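Local coordinates for DUF3298 domain-containing protein (Pseudomonas aeruginosa, PDB 4E72), which is of unknown function but belongs to the DUF3298 family and is probably made with a signal peptide, consistent with an envelope lipoprotein, at residues 69-72 / 73-77. Residues are numbered along the deposited sequence; the frame is centred on the assembly and turned at random.
Sequences AAYE and RQFLD
Tyr-71 and Phe-75 both set CG opposite the backbone N (chi1 169° and -177°), which lays their side chains next to each other, pointing the same way, one turn apart on the amphipathic alpha-helix 68-78. The pairing is an i to i+4 contact: Phe-75 CB approaches the Tyr-71 ring obliquely, 4.3 Å from CZ, while Tyr-71 OH comes 3.8 Å from Phe-75 CD1. That hydroxyl is hydrogen-bonded to Ser-85 of strand 84-95, and Phe-75, the buried member, also touches Ser-85 and Val-31, so this side of the helix packs on the mixed sheet. Glu-72 and Leu-76 repeat the side-by-side pattern, with CG of the glutamate 4.2 Å from Leu-76 CD1; both rest on Val-31, and Glu-72 OE2 is hydrogen-bonded to His-18 ND1. Four successive i+4 backbone bonds, all nearly straight at the hydrogen, establish regular alpha geometry; that from Phe-75 N to Tyr-71 O measures 2.8 Å. Toward the exposed side, Arg-73 runs extended to CD and then bends at chi3 (63°), which folds its guanidinium back along the preceding turn. Ala-70 CA and Ala-69 O sit over one face of this planar group, and its NH2 approaches Ala-70 CA to 3.5 Å and Ala-70 CB to 3.6 Å.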
ATOM      1  N   ALA A  69      17.340  -5.419   7.977  1.00 32.28           N
ATOM      2  CA  ALA A  69      18.439  -5.141   8.928  1.00 32.19           C
ATOM      3  C   ALA A  69      19.604  -4.482   8.195  1.00 36.29           C
ATOM      4  O   ALA A  69      20.250  -3.609   8.758  1.00 34.85           O
ATOM      5  CB  ALA A  69      18.905  -6.422   9.601  1.00 33.58           C
ATOM      6  N   ALA A  70      19.880  -4.913   6.933  1.00 32.68           N
ATOM      7  CA  ALA A  70      20.924  -4.289   6.118  1.00 31.49           C
ATOM      8  C   ALA A  70      20.510  -2.842   5.781  1.00 34.23           C
ATOM      9  O   ALA A  70      21.352  -1.950   5.832  1.00 33.82           O
ATOM     10  CB  ALA A  70      21.192  -5.096   4.849  1.00 31.67           C
ATOM     11  N   TYR A  71      19.215  -2.609   5.486  1.00 30.38           N
ATOM     12  CA  TYR A  71      18.701  -1.261   5.182  1.00 28.80           C
ATOM     13  C   TYR A  71      18.843  -0.330   6.400  1.00 32.12           C
ATOM     14  O   TYR A  71      19.302   0.800   6.251  1.00 32.71           O
ATOM     15  CB  TYR A  71      17.225  -1.284   4.714  1.00 27.96           C
ATOM     16  CG  TYR A  71      16.607   0.103   4.659  1.00 29.37           C
ATOM     17  CD1 TYR A  71      16.946   0.998   3.646  1.00 30.44           C
ATOM     18  CD2 TYR A  71      15.738   0.546   5.659  1.00 29.77           C
ATOM     19  CE1 TYR A  71      16.435   2.290   3.626  1.00 30.90           C
ATOM     20  CE2 TYR A  71      15.242   1.852   5.662  1.00 29.00           C
ATOM     21  CZ  TYR A  71      15.571   2.709   4.627  1.00 35.79           C
ATOM     22  OH  TYR A  71      15.025   3.966   4.557  1.00 35.00           O
ATOM     23  N   GLU A  72      18.405  -0.788   7.568  1.00 29.69           N
ATOM     24  CA  GLU A  72      18.456  -0.035   8.827  1.00 31.28           C
ATOM     25  C   GLU A  72      19.903   0.385   9.142  1.00 35.53           C
ATOM     26  O   GLU A  72      20.153   1.560   9.382  1.00 36.52           O
ATOM     27  CB  GLU A  72      17.830  -0.875   9.961  1.00 33.12           C
ATOM     28  CG  GLU A  72      18.328  -0.539  11.358  1.00 43.92           C
ATOM     29  CD  GLU A  72      17.525  -1.242  12.422  1.00 65.82           C
ATOM     30  OE1 GLU A  72      17.847  -2.409  12.738  1.00 72.01           O
ATOM     31  OE2 GLU A  72      16.538  -0.643  12.904  1.00 62.94           O
ATOM     32  N   ARG A  73      20.853  -0.564   9.041  1.00 31.59           N
ATOM     33  CA  ARG A  73      22.293  -0.362   9.226  1.00 32.07           C
ATOM     34  C   ARG A  73      22.816   0.686   8.218  1.00 34.94           C
ATOM     35  O   ARG A  73      23.499   1.633   8.628  1.00 32.42           O
ATOM     36  CB  ARG A  73      23.023  -1.711   9.080  1.00 31.26           C
ATOM     37  CG  ARG A  73      24.545  -1.676   8.991  1.00 46.66           C
ATOM     38  CD  ARG A  73      25.138  -3.074   9.181  1.00 51.98           C
ATOM     39  NE  ARG A  73      24.749  -4.037   8.138  1.00 69.29           N
ATOM     40  CZ  ARG A  73      23.979  -5.111   8.330  1.00 82.25           C
ATOM     41  NH1 ARG A  73      23.468  -5.367   9.532  1.00 65.50           N
ATOM     42  NH2 ARG A  73      23.712  -5.934   7.326  1.00 69.11           N
ATOM     43  N   GLN A  74      22.496   0.519   6.913  1.00 31.23           N
ATOM     44  CA  GLN A  74      22.932   1.468   5.891  1.00 31.01           C
ATOM     45  C   GLN A  74      22.352   2.896   6.131  1.00 33.32           C
ATOM     46  O   GLN A  74      23.111   3.861   6.098  1.00 33.06           O
ATOM     47  CB  GLN A  74      22.572   0.972   4.492  1.00 32.02           C
ATOM     48  CG  GLN A  74      23.187   1.848   3.386  1.00 42.16           C
ATOM     49  CD  GLN A  74      22.736   1.488   1.995  1.00 53.08           C
ATOM     50  OE1 GLN A  74      22.190   0.412   1.738  1.00 49.00           O
ATOM     51  NE2 GLN A  74      22.974   2.385   1.062  1.00 39.58           N
ATOM     52  N   PHE A  75      21.040   3.026   6.411  1.00 29.78           N
ATOM     53  CA  PHE A  75      20.416   4.346   6.643  1.00 28.51           C
ATOM     54  C   PHE A  75      21.056   5.060   7.826  1.00 33.28           C
ATOM     55  O   PHE A  75      21.391   6.232   7.703  1.00 31.98           O
ATOM     56  CB  PHE A  75      18.879   4.224   6.855  1.00 28.97           C
ATOM     57  CG  PHE A  75      18.195   5.564   7.019  1.00 28.90           C
ATOM     58  CD1 PHE A  75      17.722   6.260   5.917  1.00 31.29           C
ATOM     59  CD2 PHE A  75      18.049   6.143   8.278  1.00 30.69           C
ATOM     60  CE1 PHE A  75      17.105   7.516   6.072  1.00 31.29           C
ATOM     61  CE2 PHE A  75      17.433   7.395   8.432  1.00 32.67           C
ATOM     62  CZ  PHE A  75      16.954   8.065   7.328  1.00 29.95           C
ATOM     63  N   LEU A  76      21.231   4.360   8.964  1.00 32.08           N
ATOM     64  CA  LEU A  76      21.837   4.931  10.170  1.00 33.09           C
ATOM     65  C   LEU A  76      23.304   5.313   9.948  1.00 37.51           C
ATOM     66  O   LEU A  76      23.778   6.280  10.547  1.00 37.98           O
ATOM     67  CB  LEU A  76      21.723   3.950  11.364  1.00 33.59           C
ATOM     68  CG  LEU A  76      20.295   3.681  11.937  1.00 36.20           C
ATOM     69  CD1 LEU A  76      20.348   2.686  13.073  1.00 36.34           C
ATOM     70  CD2 LEU A  76      19.600   4.974  12.416  1.00 36.38           C
ATOM     71  N   ASP A  77      24.010   4.584   9.069  1.00 33.98           N
ATOM     72  CA  ASP A  77      25.430   4.833   8.789  1.00 34.72           C
ATOM     73  C   ASP A  77      25.640   6.072   7.901  1.00 37.28           C
ATOM     74  O   ASP A  77      26.689   6.686   7.977  1.00 38.40           O
ATOM     75  CB  ASP A  77      26.089   3.588   8.133  1.00 37.73           C
ATOM     76  CG  ASP A  77      27.615   3.592   8.158  1.00 54.98           C
ATOM     77  OD1 ASP A  77      28.198   3.565   9.278  1.00 58.25           O
ATOM     78  OD2 ASP A  77      28.229   3.610   7.064  1.00 57.68           O
TER